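Local coordinates for protein citrate synthase (Metallosphaera sedula, PDB 6ABX) that probably catalyses the condensation of oxaloacetate with acetyl-CoA and water to give citrate and CoA, a step of the tricarboxylic acid cycle, at residues A[150-155]-A[317-322]; A[127-132]-A[137-142]; A[36-41]-A[267-272]; A[144-149]-A[158-163]; A[174-179]-A[326-331]. All coordinates share one frame; numbering follows the deposited sequence.

Contact 1: residues A[150-155]-A[317-322]; sequences ENFLYM and MGFDPD
Leu153, on helix 148-157, and Met317, in the loop that follows helix 310-316, mark the closest backbone approach, with their CA atoms 7.8 Å apart. That loop starts with a Schellman motif in which Gly318 takes positive phi. Phe152 and Phe319 then meet in a T-shaped, edge-to-face pair. The edge of Phe319 is directed at one face of Phe152, toward its rim. The planes stand at 75° and the centroids are 5.2 Å apart. Closest are Phe152 CE1 and Phe319 CE1, at 3.6 Å. With CG of Phe152 anti to the backbone N (chi1 -158°), the ring leans out to meet Phe319. Beside the pair, Leu153 CD2 lies 4.2 Å from Met317 CB and 4.3 Å from Phe319 CE2. No hydrogen bond joins the two segments. Met317 O instead accepts from Arg157, at the end of the same helix 148-157. A leucine in place of Phe152 would probably leave the edge of Phe319 without its aromatic face and open a gap beside Ser128 and Leu169. All four touching residues are buried. The arrangement is a small apolar core, packed among helices 112-134, 163-174 and 324-343 of the mainly helical citrate synthase fold.

Contact 2: residues A[127-132]-A[137-142]; sequences ISLIQR and QEFVEP
Arg132, near the end of helix 112-134, folds its side chain back against the chain that leaves this helix. Arg132 NE gives a nearly straight bond to Glu138 O at 2.7 Å (165°). Arg132 NH2 reaches Glu138 O at 3.2 Å, more bent, so one carbonyl takes a side-on, two-nitrogen grip lying in the guanidinium plane. Bends at chi2 and chi3 curl the arginine into this place. Val140 CG2 presses on one guanidinium face, 3.4 Å from Arg132 NE. The amide of Gln137 stacks over the opposite face, its plane 28° from the guanidinium. Further along, Leu129 CD2 sits over the centre of the Phe139 ring in a CH-pi contact, 4.2 Å from the centroid. The backbone bond from Gln137 N to Arg132 O measures 2.9 Å. The outer side is looser: the carboxylate of Glu138 is exposed, and Glu138 OE1 stays 6.4 Å from Arg132 NH2. A methionine in place of Arg132 would probably leave Glu138 O without these two donors and Ile156 O without its bond from NH1. The chemistry implies that the arginine probably steadies the loop leaving the helix by donating to neutral backbone carbonyls, those of Glu138 and Ile156.

Contact 3: residues A[36-41]-A[267-272]; sequences DLASFS and KEYANQ
Tyr269, on helix 261-270, reaches across to Ala38, on helix 34-40, in a small helix-to-helix contact of the mainly helical citrate synthase fold. The backbones stay well apart: the CA atoms of Ala38 and Tyr269 are 9.2 Å from each other. The tyrosine side chain spans the gap. Its chi1 of -94° is well off the usual staggered value, and the ring is carried across toward helix 34-40.

The polar part is one weak hydrogen bond. Tyr269 OH lies 2.8 Å from Ala38 O. Ser39 turns its CB away, and its hydroxyl bonds back to Phe35 O.

The apolar part is slight. Ala38 CB sits 4.4 Å from Tyr269 CE2, and Val171 of helix 163-174 touches both side chains. Arg167 of that helix packs on the tyrosine as well. Leu37 and Asp36 pack on Tyr364 of the second subunit. Helix 34-40 thus contacts both this tyrosine and the dimer partner. The side chain of Ala38 is about 9 Å from that of Arg262, an oxaloacetate-binding residue. At the edge of the contact, Ser39 CA comes 3.8 Å from Tyr269 OH.

Contact 4: residues A[144-149]-A[158-163]; sequences PSLSHS and GERPSP
Leu146 and Arg160 meet where the loops leading into and out of helix 148-157 come side by side. Ser147 holds the N-cap position of this helix, although its side chain makes no capping bond. Gly158, with positive phi, is the first residue beyond the helix end. The nearest CA atoms of the two loops, those of Leu146 and Arg160, are 9.0 Å apart, so long side chains make the contact.

Arg160 is extended from CG to NE and lays its guanidinium over Leu146. Leu146 CD2 sits under one face, toward the rim, 3.8 Å from Arg160 NE and 4.0 Å from Arg160 CZ. Leu146 CD1 is a little farther, 4.2 Å from Arg160 NE. The leucine is buried and the arginine exposed, so the guanidinium group covers the apolar residue from outside.

Ser145 OG lies 3.7 Å from Arg160 NH2, too far for a hydrogen bond. Both polar ends turn instead to Asp143, just outside the two segments. Arg160 NH2 forms a salt bridge with Asp143 OD2, and Ser145 OG bonds to Asp143 OD1. One carboxylate therefore ties the arginine and the serine together and probably holds the guanidinium in place over Leu146.

Leu146 also packs on Tyr154, and Arg160 on Glu150, both of helix 148-157. Pro161 touches Glu150 and Leu153 of that helix and Thr166 of the next. Ser162 OG caps the following helix, 163-174, by bonding to Asp165 N. The contact thus lies at the outer side of the junction between helices 148-157 and 163-174.

Contact 5: residues A[174-179]-A[326-331]; sequences MLHMDH and TIFASA
His176 and Phe328 form a T-shaped aromatic pair in the buried centre of the chain. The edge of the histidine ring is turned toward one face of Phe328. The two rings are 68° from parallel, with 4.9 Å between the centroids of His176 and Phe328. His176 CD2 does the touching, 3.5 Å from Phe328 CD2 and offset toward the rim of that ring. Phe328 has CG anti to its amide nitrogen (chi1 -169°), which swings the ring out beside the helix to receive the histidine. On the far side of the imidazole, ND1 bonds to Ser172 O, and this probably fixes the ring's rotation.

The apolar contacts gather on Ala331. Ala331 CB lies 3.7 Å from His176 CB and 4.3 Å from Met177 CG. The small alanine lets the two chains come close, with the CA atoms of Met177 and Ala331 only 4.6 Å apart.

No conventional hydrogen bond crosses between the segments. A CA-H...O contact joins Met177 CA to Ala331 O at 3.5 Å, with 155° at the hydrogen. Beside it, His176 O accepts from NE of Arg332, an oxaloacetate-binding residue. His179, further along the same loop, also binds oxaloacetate, and here its ND1 bonds to a bound citrate. The side chain of Phe328 is about 4 Å from the citrate, so the contact lies beside the oxaloacetate site.

The loop 174-179 runs from helix 163-174 toward helix 183-192, starting with a type I turn. It lies against helix 324-343, while Met177 packs on helix 43-52 and Leu175 on helix 261-270.

Contacts 1, 2 and 4 cluster on the same side of the chain's centre, with centres 9 to 14 Å apart. Contacts 1 and 4 share helix 148-157, and helix 112-134 of contact 2 precedes it. Contact 5 is the most central, about 4 Å from the chain centre. It meets contact 1 where Phe319 packs on Ile327, contact 2 through Ile127, and contact 3 where Met174 touches Leu37 and Ser41. Contact 3 is centred 27 Å from contact 2. Contacts 2 and 4 lie inside the chain loop it closes, while contacts 1 and 5 cross it. Touching contacts thus run from the outer cluster to the citrate site and helix 34-40, which meets the second subunit.

Contact 1: residues A[150-155]-A[317-322]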
# COMPACT_ATOMS: atom_id res chain seq x y z
N GLU A 150 -10.26 20.35 18.56
CA GLU A 150 -10.49 21.82 18.55
C GLU A 150 -9.65 22.45 17.42
O GLU A 150 -10.10 23.31 16.64
CB GLU A 150 -10.18 22.46 19.90
CG GLU A 150 -10.57 23.93 19.84
CD GLU A 150 -10.58 24.78 21.10
OE1 GLU A 150 -10.14 24.25 22.17
OE2 GLU A 150 -11.03 25.97 20.98
N ASN A 151 -8.38 22.04 17.33
CA ASN A 151 -7.49 22.55 16.33
C ASN A 151 -7.97 22.20 14.91
O ASN A 151 -7.79 23.01 13.97
CB ASN A 151 -6.06 22.02 16.50
CG ASN A 151 -5.14 22.59 15.46
OD1 ASN A 151 -4.87 23.80 15.48
ND2 ASN A 151 -4.60 21.74 14.60
N PHE A 152 -8.50 20.99 14.72
CA PHE A 152 -8.92 20.55 13.41
C PHE A 152 -10.05 21.49 12.90
O PHE A 152 -10.00 21.99 11.76
CB PHE A 152 -9.41 19.09 13.48
CG PHE A 152 -9.40 18.32 12.18
CD1 PHE A 152 -9.26 18.94 10.95
CD2 PHE A 152 -9.52 16.95 12.19
CE1 PHE A 152 -9.24 18.21 9.77
CE2 PHE A 152 -9.53 16.23 11.01
CZ PHE A 152 -9.33 16.85 9.81
N LEU A 153 -10.99 21.80 13.77
CA LEU A 153 -12.08 22.71 13.39
C LEU A 153 -11.58 24.14 13.20
O LEU A 153 -11.99 24.83 12.29
CB LEU A 153 -13.20 22.66 14.43
CG LEU A 153 -13.98 21.35 14.48
CD1 LEU A 153 -14.98 21.37 15.61
CD2 LEU A 153 -14.66 21.07 13.16
N TYR A 154 -10.62 24.55 14.01
CA TYR A 154 -9.98 25.87 13.89
C TYR A 154 -9.31 26.03 12.52
O TYR A 154 -9.46 27.02 11.84
CB TYR A 154 -8.97 26.07 15.02
CG TYR A 154 -8.02 27.21 14.81
CD1 TYR A 154 -8.47 28.52 14.87
CD2 TYR A 154 -6.70 27.00 14.46
CE1 TYR A 154 -7.61 29.57 14.60
CE2 TYR A 154 -5.82 28.05 14.22
CZ TYR A 154 -6.28 29.34 14.32
OH TYR A 154 -5.44 30.40 14.05
N MET A 155 -8.64 24.99 12.05
CA MET A 155 -7.92 25.06 10.80
C MET A 155 -8.89 25.11 9.60
O MET A 155 -8.49 25.54 8.53
CB MET A 155 -6.95 23.90 10.64
CG MET A 155 -5.74 23.98 11.61
SD MET A 155 -4.49 22.75 11.24
CE MET A 155 -5.50 21.27 11.38
N MET A 317 -20.17 19.74 10.33
CA MET A 317 -19.12 20.49 10.94
C MET A 317 -18.28 21.32 9.98
O MET A 317 -17.44 22.08 10.45
CB MET A 317 -18.30 19.51 11.75
CG MET A 317 -19.14 19.24 12.97
SD MET A 317 -18.29 18.38 14.21
CE MET A 317 -17.63 17.08 13.18
N GLY A 318 -18.59 21.26 8.68
CA GLY A 318 -18.02 22.14 7.69
C GLY A 318 -17.06 21.52 6.73
O GLY A 318 -16.37 22.25 5.99
N PHE A 319 -16.95 20.17 6.69
CA PHE A 319 -16.13 19.53 5.68
C PHE A 319 -16.91 19.21 4.41
O PHE A 319 -18.03 18.71 4.54
CB PHE A 319 -15.59 18.22 6.27
CG PHE A 319 -14.67 18.39 7.45
CD1 PHE A 319 -13.33 18.65 7.23
CD2 PHE A 319 -15.13 18.29 8.75
CE1 PHE A 319 -12.47 18.79 8.30
CE2 PHE A 319 -14.26 18.41 9.82
CZ PHE A 319 -12.93 18.66 9.58
N ASP A 320 -16.33 19.40 3.21
CA ASP A 320 -16.87 18.96 1.94
C ASP A 320 -17.01 17.45 2.01
O ASP A 320 -16.12 16.75 2.51
CB ASP A 320 -16.03 19.28 0.68
CG ASP A 320 -15.97 20.74 0.27
OD1 ASP A 320 -16.88 21.49 0.70
OD2 ASP A 320 -14.99 21.12 -0.45
N PRO A 321 -18.13 16.90 1.51
CA PRO A 321 -18.31 15.46 1.44
C PRO A 321 -17.16 14.65 0.85
O PRO A 321 -16.85 13.57 1.38
CB PRO A 321 -19.55 15.32 0.55
CG PRO A 321 -20.34 16.54 0.89
CD PRO A 321 -19.29 17.62 1.00
N ASP A 322 -16.47 15.15 -0.17
CA ASP A 322 -15.54 14.25 -0.75
C ASP A 322 -14.23 14.23 0.07
O ASP A 322 -13.35 13.45 -0.27
CB ASP A 322 -15.30 14.52 -2.21
CG ASP A 322 -14.49 15.77 -2.40
OD1 ASP A 322 -14.47 16.56 -1.45
OD2 ASP A 322 -13.92 15.94 -3.51

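Contact 2: residues A[127-132]-A[137-142]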
# COMPACT_ATOMS: atom_id res chain seq x y z
N ILE A 127 -5.49 17.94 5.37
CA ILE A 127 -6.89 17.92 5.00
C ILE A 127 -7.44 19.36 5.02
O ILE A 127 -8.19 19.76 4.11
CB ILE A 127 -7.70 17.02 5.94
CG1 ILE A 127 -7.28 15.56 5.74
CG2 ILE A 127 -9.20 17.20 5.70
CD1 ILE A 127 -7.91 14.62 6.74
N SER A 128 -7.12 20.07 6.09
CA SER A 128 -7.60 21.45 6.29
C SER A 128 -7.11 22.38 5.15
O SER A 128 -7.91 23.18 4.62
CB SER A 128 -7.21 21.93 7.67
OG SER A 128 -7.83 21.14 8.68
N LEU A 129 -5.84 22.24 4.75
CA LEU A 129 -5.30 23.03 3.63
C LEU A 129 -5.97 22.67 2.31
O LEU A 129 -6.33 23.57 1.55
CB LEU A 129 -3.80 22.85 3.58
CG LEU A 129 -3.08 23.61 2.47
CD1 LEU A 129 -3.39 25.10 2.54
CD2 LEU A 129 -1.60 23.33 2.63
N ILE A 130 -6.32 21.38 2.10
CA ILE A 130 -7.13 21.05 0.93
C ILE A 130 -8.43 21.85 0.98
O ILE A 130 -8.81 22.46 -0.02
CB ILE A 130 -7.40 19.54 0.80
CG1 ILE A 130 -6.13 18.73 0.58
CG2 ILE A 130 -8.44 19.30 -0.32
CD1 ILE A 130 -6.32 17.23 0.69
N GLN A 131 -9.15 21.77 2.11
CA GLN A 131 -10.46 22.38 2.21
C GLN A 131 -10.40 23.90 2.03
O GLN A 131 -11.24 24.44 1.33
CB GLN A 131 -11.11 22.06 3.55
CG GLN A 131 -12.45 22.73 3.71
CD GLN A 131 -13.44 22.01 2.86
OE1 GLN A 131 -13.99 20.95 3.26
NE2 GLN A 131 -13.62 22.55 1.66
N ARG A 132 -9.47 24.55 2.72
CA ARG A 132 -9.32 26.02 2.68
C ARG A 132 -9.02 26.42 1.23
O ARG A 132 -9.68 27.32 0.70
CB ARG A 132 -8.15 26.49 3.55
CG ARG A 132 -8.35 26.26 5.05
CD ARG A 132 -9.34 27.19 5.70
NE ARG A 132 -8.92 28.58 5.87
CZ ARG A 132 -9.68 29.56 6.36
NH1 ARG A 132 -10.88 29.32 6.90
NH2 ARG A 132 -9.20 30.78 6.41
N GLN A 137 -9.60 30.19 0.44
CA GLN A 137 -9.28 30.69 1.76
C GLN A 137 -7.82 30.38 2.08
O GLN A 137 -7.24 29.45 1.51
CB GLN A 137 -10.15 30.03 2.83
CG GLN A 137 -11.63 30.31 2.66
CD GLN A 137 -12.47 29.41 3.54
OE1 GLN A 137 -12.15 28.25 3.76
NE2 GLN A 137 -13.52 29.98 4.06
N GLU A 138 -7.25 31.20 2.93
CA GLU A 138 -5.87 31.09 3.30
C GLU A 138 -5.66 29.94 4.29
O GLU A 138 -6.51 29.67 5.19
CB GLU A 138 -5.39 32.39 3.93
CG GLU A 138 -3.89 32.49 4.04
CD GLU A 138 -3.40 33.82 4.56
OE1 GLU A 138 -4.22 34.61 5.07
OE2 GLU A 138 -2.18 34.03 4.48
N PHE A 139 -4.52 29.31 4.13
CA PHE A 139 -4.04 28.30 5.07
C PHE A 139 -4.14 28.88 6.48
O PHE A 139 -3.65 30.00 6.77
CB PHE A 139 -2.63 27.95 4.61
CG PHE A 139 -1.90 26.87 5.36
CD1 PHE A 139 -2.57 25.91 6.11
CD2 PHE A 139 -0.52 26.72 5.12
CE1 PHE A 139 -1.84 24.91 6.75
CE2 PHE A 139 0.19 25.69 5.71
CZ PHE A 139 -0.48 24.81 6.55
N VAL A 140 -4.77 28.13 7.39
CA VAL A 140 -4.77 28.39 8.79
C VAL A 140 -3.79 27.43 9.45
O VAL A 140 -4.02 26.23 9.50
CB VAL A 140 -6.16 28.27 9.42
CG1 VAL A 140 -6.13 28.47 10.93
CG2 VAL A 140 -7.18 29.20 8.75
N GLU A 141 -2.69 27.96 9.96
CA GLU A 141 -1.65 27.07 10.49
C GLU A 141 -2.16 26.48 11.78
O GLU A 141 -2.91 27.09 12.55
CB GLU A 141 -0.33 27.81 10.70
CG GLU A 141 0.39 28.07 9.39
CD GLU A 141 1.72 28.81 9.54
OE1 GLU A 141 2.54 28.38 10.38
OE2 GLU A 141 1.92 29.80 8.83
N PRO A 142 -1.68 25.27 12.14
CA PRO A 142 -2.08 24.67 13.40
C PRO A 142 -1.69 25.52 14.61
O PRO A 142 -0.63 26.17 14.59
CB PRO A 142 -1.34 23.32 13.50
CG PRO A 142 -0.47 23.25 12.28
CD PRO A 142 -0.78 24.43 11.37

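Contact 3: residues A[36-41]-A[267-272]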
# COMPACT_ATOMS: atom_id res chain seq x y z
N ASP A 36 -18.30 3.61 26.49
CA ASP A 36 -17.66 4.31 27.58
C ASP A 36 -16.60 5.29 27.07
O ASP A 36 -16.51 6.41 27.55
CB ASP A 36 -17.01 3.31 28.55
CG ASP A 36 -18.00 2.48 29.36
OD1 ASP A 36 -19.15 2.89 29.41
OD2 ASP A 36 -17.59 1.40 29.87
N LEU A 37 -15.82 4.91 26.05
CA LEU A 37 -14.81 5.85 25.55
C LEU A 37 -15.52 7.05 24.92
O LEU A 37 -15.11 8.18 25.09
CB LEU A 37 -13.90 5.15 24.55
CG LEU A 37 -13.11 3.99 25.14
CD1 LEU A 37 -12.30 3.27 24.09
CD2 LEU A 37 -12.23 4.49 26.25
N ALA A 38 -16.61 6.82 24.18
CA ALA A 38 -17.35 7.93 23.62
C ALA A 38 -17.99 8.83 24.68
O ALA A 38 -18.05 10.03 24.53
CB ALA A 38 -18.39 7.37 22.68
N SER A 39 -18.48 8.24 25.76
CA SER A 39 -19.05 8.97 26.85
C SER A 39 -18.03 9.84 27.58
O SER A 39 -18.36 10.96 28.01
CB SER A 39 -19.73 8.07 27.84
OG SER A 39 -20.82 7.39 27.23
N PHE A 40 -16.86 9.26 27.87
CA PHE A 40 -16.00 9.84 28.87
C PHE A 40 -14.60 10.20 28.38
O PHE A 40 -13.89 10.98 29.06
CB PHE A 40 -15.87 8.88 30.04
CG PHE A 40 -17.18 8.43 30.63
CD1 PHE A 40 -18.11 9.34 31.11
CD2 PHE A 40 -17.48 7.10 30.68
CE1 PHE A 40 -19.34 8.89 31.59
CE2 PHE A 40 -18.66 6.65 31.24
CZ PHE A 40 -19.59 7.56 31.69
N SER A 41 -14.16 9.65 27.23
CA SER A 41 -12.76 9.81 26.83
C SER A 41 -12.60 10.92 25.78
O SER A 41 -13.53 11.79 25.57
CB SER A 41 -12.23 8.46 26.37
OG SER A 41 -10.82 8.52 26.15
N LYS A 267 -25.47 8.81 16.11
CA LYS A 267 -26.83 9.31 16.10
C LYS A 267 -27.16 10.10 17.40
O LYS A 267 -27.84 11.13 17.37
CB LYS A 267 -27.80 8.14 15.94
CG LYS A 267 -29.25 8.58 15.73
CD LYS A 267 -30.22 7.48 15.61
CE LYS A 267 -31.63 8.04 15.54
NZ LYS A 267 -32.59 6.98 15.24
N GLU A 268 -26.66 9.60 18.52
CA GLU A 268 -26.87 10.26 19.82
C GLU A 268 -26.13 11.60 19.85
O GLU A 268 -26.67 12.60 20.34
CB GLU A 268 -26.29 9.41 20.95
CG GLU A 268 -27.07 8.15 21.21
CD GLU A 268 -26.40 7.14 22.13
OE1 GLU A 268 -27.09 6.22 22.54
OE2 GLU A 268 -25.20 7.25 22.38
N TYR A 269 -24.85 11.58 19.43
CA TYR A 269 -24.01 12.79 19.55
C TYR A 269 -24.45 13.85 18.53
O TYR A 269 -24.34 15.02 18.79
CB TYR A 269 -22.53 12.46 19.45
CG TYR A 269 -21.90 12.26 20.80
CD1 TYR A 269 -21.60 13.34 21.59
CD2 TYR A 269 -21.68 11.00 21.32
CE1 TYR A 269 -21.00 13.18 22.83
CE2 TYR A 269 -21.08 10.81 22.56
CZ TYR A 269 -20.71 11.92 23.31
OH TYR A 269 -20.15 11.81 24.54
N ALA A 270 -25.01 13.41 17.40
CA ALA A 270 -25.55 14.33 16.41
C ALA A 270 -26.60 15.24 17.07
O ALA A 270 -26.76 16.36 16.66
CB ALA A 270 -26.13 13.61 15.22
N ASN A 271 -27.35 14.76 18.05
CA ASN A 271 -28.36 15.62 18.71
C ASN A 271 -27.74 16.89 19.29
O ASN A 271 -28.39 17.94 19.24
CB ASN A 271 -29.12 14.87 19.78
CG ASN A 271 -30.14 13.97 19.14
OD1 ASN A 271 -31.11 14.48 18.57
ND2 ASN A 271 -29.96 12.67 19.23
N GLN A 272 -26.50 16.81 19.79
CA GLN A 272 -25.80 17.91 20.45
C GLN A 272 -25.28 18.95 19.45
O GLN A 272 -24.84 19.99 19.88
CB GLN A 272 -24.66 17.36 21.33
CG GLN A 272 -25.19 16.33 22.32
CD GLN A 272 -24.22 15.85 23.37
OE1 GLN A 272 -23.07 16.30 23.45
NE2 GLN A 272 -24.68 14.90 24.17

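Contact 4: residues A[144-149]-A[158-163]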
# COMPACT_ATOMS: atom_id res chain seq x y z
N PRO A 144 -0.80 25.04 18.37
CA PRO A 144 -0.36 24.01 19.29
C PRO A 144 -0.87 24.19 20.73
O PRO A 144 -0.86 23.22 21.48
CB PRO A 144 1.17 24.00 19.12
CG PRO A 144 1.47 25.40 18.73
CD PRO A 144 0.32 25.88 17.89
N SER A 145 -1.58 25.28 21.03
CA SER A 145 -2.26 25.43 22.31
C SER A 145 -3.63 24.74 22.33
O SER A 145 -4.24 24.60 23.39
CB SER A 145 -2.43 26.92 22.66
OG SER A 145 -3.41 27.51 21.84
N LEU A 146 -4.11 24.28 21.17
CA LEU A 146 -5.40 23.68 21.08
C LEU A 146 -5.26 22.15 21.07
O LEU A 146 -4.33 21.67 20.51
CB LEU A 146 -6.09 24.16 19.79
CG LEU A 146 -6.36 25.66 19.69
CD1 LEU A 146 -7.07 25.96 18.36
CD2 LEU A 146 -7.22 26.08 20.88
N SER A 147 -6.27 21.48 21.61
CA SER A 147 -6.33 20.02 21.50
C SER A 147 -6.68 19.59 20.07
O SER A 147 -6.97 20.39 19.21
CB SER A 147 -7.29 19.45 22.49
OG SER A 147 -6.68 19.58 23.80
N HIS A 148 -6.52 18.30 19.82
CA HIS A 148 -6.55 17.77 18.45
C HIS A 148 -7.82 18.21 17.73
O HIS A 148 -7.72 18.68 16.59
CB HIS A 148 -6.41 16.25 18.46
CG HIS A 148 -6.50 15.63 17.12
ND1 HIS A 148 -5.38 15.40 16.37
CD2 HIS A 148 -7.57 15.22 16.39
CE1 HIS A 148 -5.75 14.82 15.23
NE2 HIS A 148 -7.08 14.71 15.21
N SER A 149 -8.98 17.89 18.29
CA SER A 149 -10.26 18.11 17.56
C SER A 149 -10.58 19.62 17.49
O SER A 149 -11.06 20.09 16.45
CB SER A 149 -11.36 17.32 18.22
OG SER A 149 -11.09 15.93 18.12
N GLY A 158 -11.08 28.81 10.65
CA GLY A 158 -10.25 30.01 10.90
C GLY A 158 -10.65 30.75 12.15
O GLY A 158 -10.18 31.85 12.40
N GLU A 159 -11.53 30.15 12.95
CA GLU A 159 -11.84 30.63 14.29
C GLU A 159 -12.11 29.44 15.19
O GLU A 159 -12.46 28.35 14.72
CB GLU A 159 -12.99 31.64 14.27
CG GLU A 159 -14.32 31.13 13.80
CD GLU A 159 -15.44 32.15 13.98
OE1 GLU A 159 -16.33 32.22 13.11
OE2 GLU A 159 -15.43 32.90 15.00
N ARG A 160 -11.93 29.64 16.49
CA ARG A 160 -12.06 28.54 17.43
C ARG A 160 -13.52 28.10 17.48
O ARG A 160 -14.44 28.92 17.39
CB ARG A 160 -11.49 28.89 18.80
CG ARG A 160 -9.97 28.98 18.77
CD ARG A 160 -9.35 29.45 20.06
NE ARG A 160 -7.92 29.73 19.95
CZ ARG A 160 -7.16 30.08 20.99
NH1 ARG A 160 -7.75 30.32 22.16
NH2 ARG A 160 -5.84 30.15 20.89
N PRO A 161 -13.76 26.78 17.51
CA PRO A 161 -15.12 26.26 17.52
C PRO A 161 -15.79 26.32 18.89
O PRO A 161 -15.07 26.40 19.91
CB PRO A 161 -14.88 24.77 17.14
CG PRO A 161 -13.56 24.46 17.77
CD PRO A 161 -12.73 25.70 17.49
N SER A 162 -17.10 26.05 18.91
CA SER A 162 -17.82 25.81 20.17
C SER A 162 -17.36 24.51 20.81
O SER A 162 -16.99 23.57 20.09
CB SER A 162 -19.31 25.77 19.95
OG SER A 162 -19.69 24.61 19.21
N PRO A 163 -17.33 24.42 22.15
CA PRO A 163 -17.05 23.15 22.84
C PRO A 163 -17.97 21.97 22.43
O PRO A 163 -17.47 20.81 22.39
CB PRO A 163 -17.22 23.50 24.33
CG PRO A 163 -16.87 24.98 24.38
CD PRO A 163 -17.46 25.54 23.10

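Contact 5: residues A[174-179]-A[326-331]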
# COMPACT_ATOMS: atom_id res chain seq x y z
N MET A 174 -12.88 9.31 17.40
CA MET A 174 -12.54 8.13 18.24
C MET A 174 -13.22 6.88 17.65
O MET A 174 -12.65 5.77 17.59
CB MET A 174 -13.01 8.29 19.72
CG MET A 174 -12.20 9.28 20.50
SD MET A 174 -12.67 9.41 22.29
CE MET A 174 -14.12 10.42 22.15
N LEU A 175 -14.43 7.04 17.12
CA LEU A 175 -15.23 5.96 16.57
C LEU A 175 -14.59 5.32 15.33
O LEU A 175 -14.97 4.18 15.05
CB LEU A 175 -16.63 6.44 16.19
CG LEU A 175 -17.52 6.82 17.37
CD1 LEU A 175 -18.88 7.33 16.90
CD2 LEU A 175 -17.72 5.66 18.29
N HIS A 176 -13.69 6.02 14.65
CA HIS A 176 -13.01 5.56 13.44
C HIS A 176 -11.57 5.06 13.66
O HIS A 176 -10.92 4.69 12.69
CB HIS A 176 -13.03 6.67 12.39
CG HIS A 176 -14.37 6.88 11.78
ND1 HIS A 176 -15.32 7.70 12.35
CD2 HIS A 176 -14.92 6.40 10.64
CE1 HIS A 176 -16.41 7.69 11.58
NE2 HIS A 176 -16.22 6.86 10.55
N MET A 177 -11.05 5.03 14.91
CA MET A 177 -9.64 4.83 15.10
C MET A 177 -9.23 3.39 14.78
O MET A 177 -8.14 3.23 14.24
CB MET A 177 -9.24 5.15 16.53
CG MET A 177 -9.15 6.65 16.74
SD MET A 177 -8.74 7.00 18.47
CE MET A 177 -8.58 8.78 18.41
N ASP A 178 -10.10 2.41 15.04
CA ASP A 178 -9.72 1.06 14.68
C ASP A 178 -10.96 0.18 14.47
O ASP A 178 -11.96 0.39 15.12
CB ASP A 178 -8.85 0.34 15.72
CG ASP A 178 -8.14 -0.86 15.11
OD1 ASP A 178 -7.37 -0.66 14.14
OD2 ASP A 178 -8.44 -2.02 15.53
N HIS A 179 -10.79 -0.85 13.62
CA HIS A 179 -11.89 -1.81 13.48
C HIS A 179 -11.32 -3.21 13.17
O HIS A 179 -11.83 -3.86 12.28
CB HIS A 179 -12.93 -1.33 12.50
CG HIS A 179 -14.30 -1.79 12.81
ND1 HIS A 179 -15.04 -2.57 11.94
CD2 HIS A 179 -15.03 -1.69 13.96
CE1 HIS A 179 -16.21 -2.86 12.50
NE2 HIS A 179 -16.26 -2.31 13.74
N THR A 326 -10.72 11.06 3.68
CA THR A 326 -9.43 11.53 4.28
C THR A 326 -9.59 11.61 5.80
O THR A 326 -8.58 11.39 6.56
CB THR A 326 -8.85 12.79 3.66
OG1 THR A 326 -9.65 13.94 3.95
CG2 THR A 326 -8.66 12.68 2.15
N ILE A 327 -10.75 12.11 6.24
CA ILE A 327 -11.01 12.27 7.66
C ILE A 327 -11.01 10.88 8.34
O ILE A 327 -10.44 10.69 9.46
CB ILE A 327 -12.32 13.05 7.87
CG1 ILE A 327 -12.21 14.45 7.26
CG2 ILE A 327 -12.66 13.15 9.34
CD1 ILE A 327 -13.55 15.10 7.12
N PHE A 328 -11.67 9.91 7.69
CA PHE A 328 -11.57 8.51 8.14
C PHE A 328 -10.10 8.13 8.35
O PHE A 328 -9.72 7.62 9.42
CB PHE A 328 -12.33 7.66 7.14
CG PHE A 328 -12.61 6.22 7.50
CD1 PHE A 328 -11.60 5.38 7.93
CD2 PHE A 328 -13.89 5.71 7.38
CE1 PHE A 328 -11.88 4.05 8.25
CE2 PHE A 328 -14.15 4.38 7.68
CZ PHE A 328 -13.14 3.55 8.11
N ALA A 329 -9.27 8.33 7.34
CA ALA A 329 -7.83 7.98 7.42
C ALA A 329 -7.17 8.69 8.59
O ALA A 329 -6.32 8.10 9.25
CB ALA A 329 -7.13 8.33 6.12
N SER A 330 -7.58 9.95 8.87
CA SER A 330 -6.93 10.76 9.90
C SER A 330 -7.09 10.07 11.26
O SER A 330 -6.21 10.14 12.07
CB SER A 330 -7.46 12.18 9.94
OG SER A 330 -8.68 12.30 10.64
N ALA A 331 -8.18 9.34 11.48
CA ALA A 331 -8.40 8.61 12.72
C ALA A 331 -7.82 7.18 12.61
O ALA A 331 -7.15 6.68 13.55
CB ALA A 331 -9.90 8.53 12.99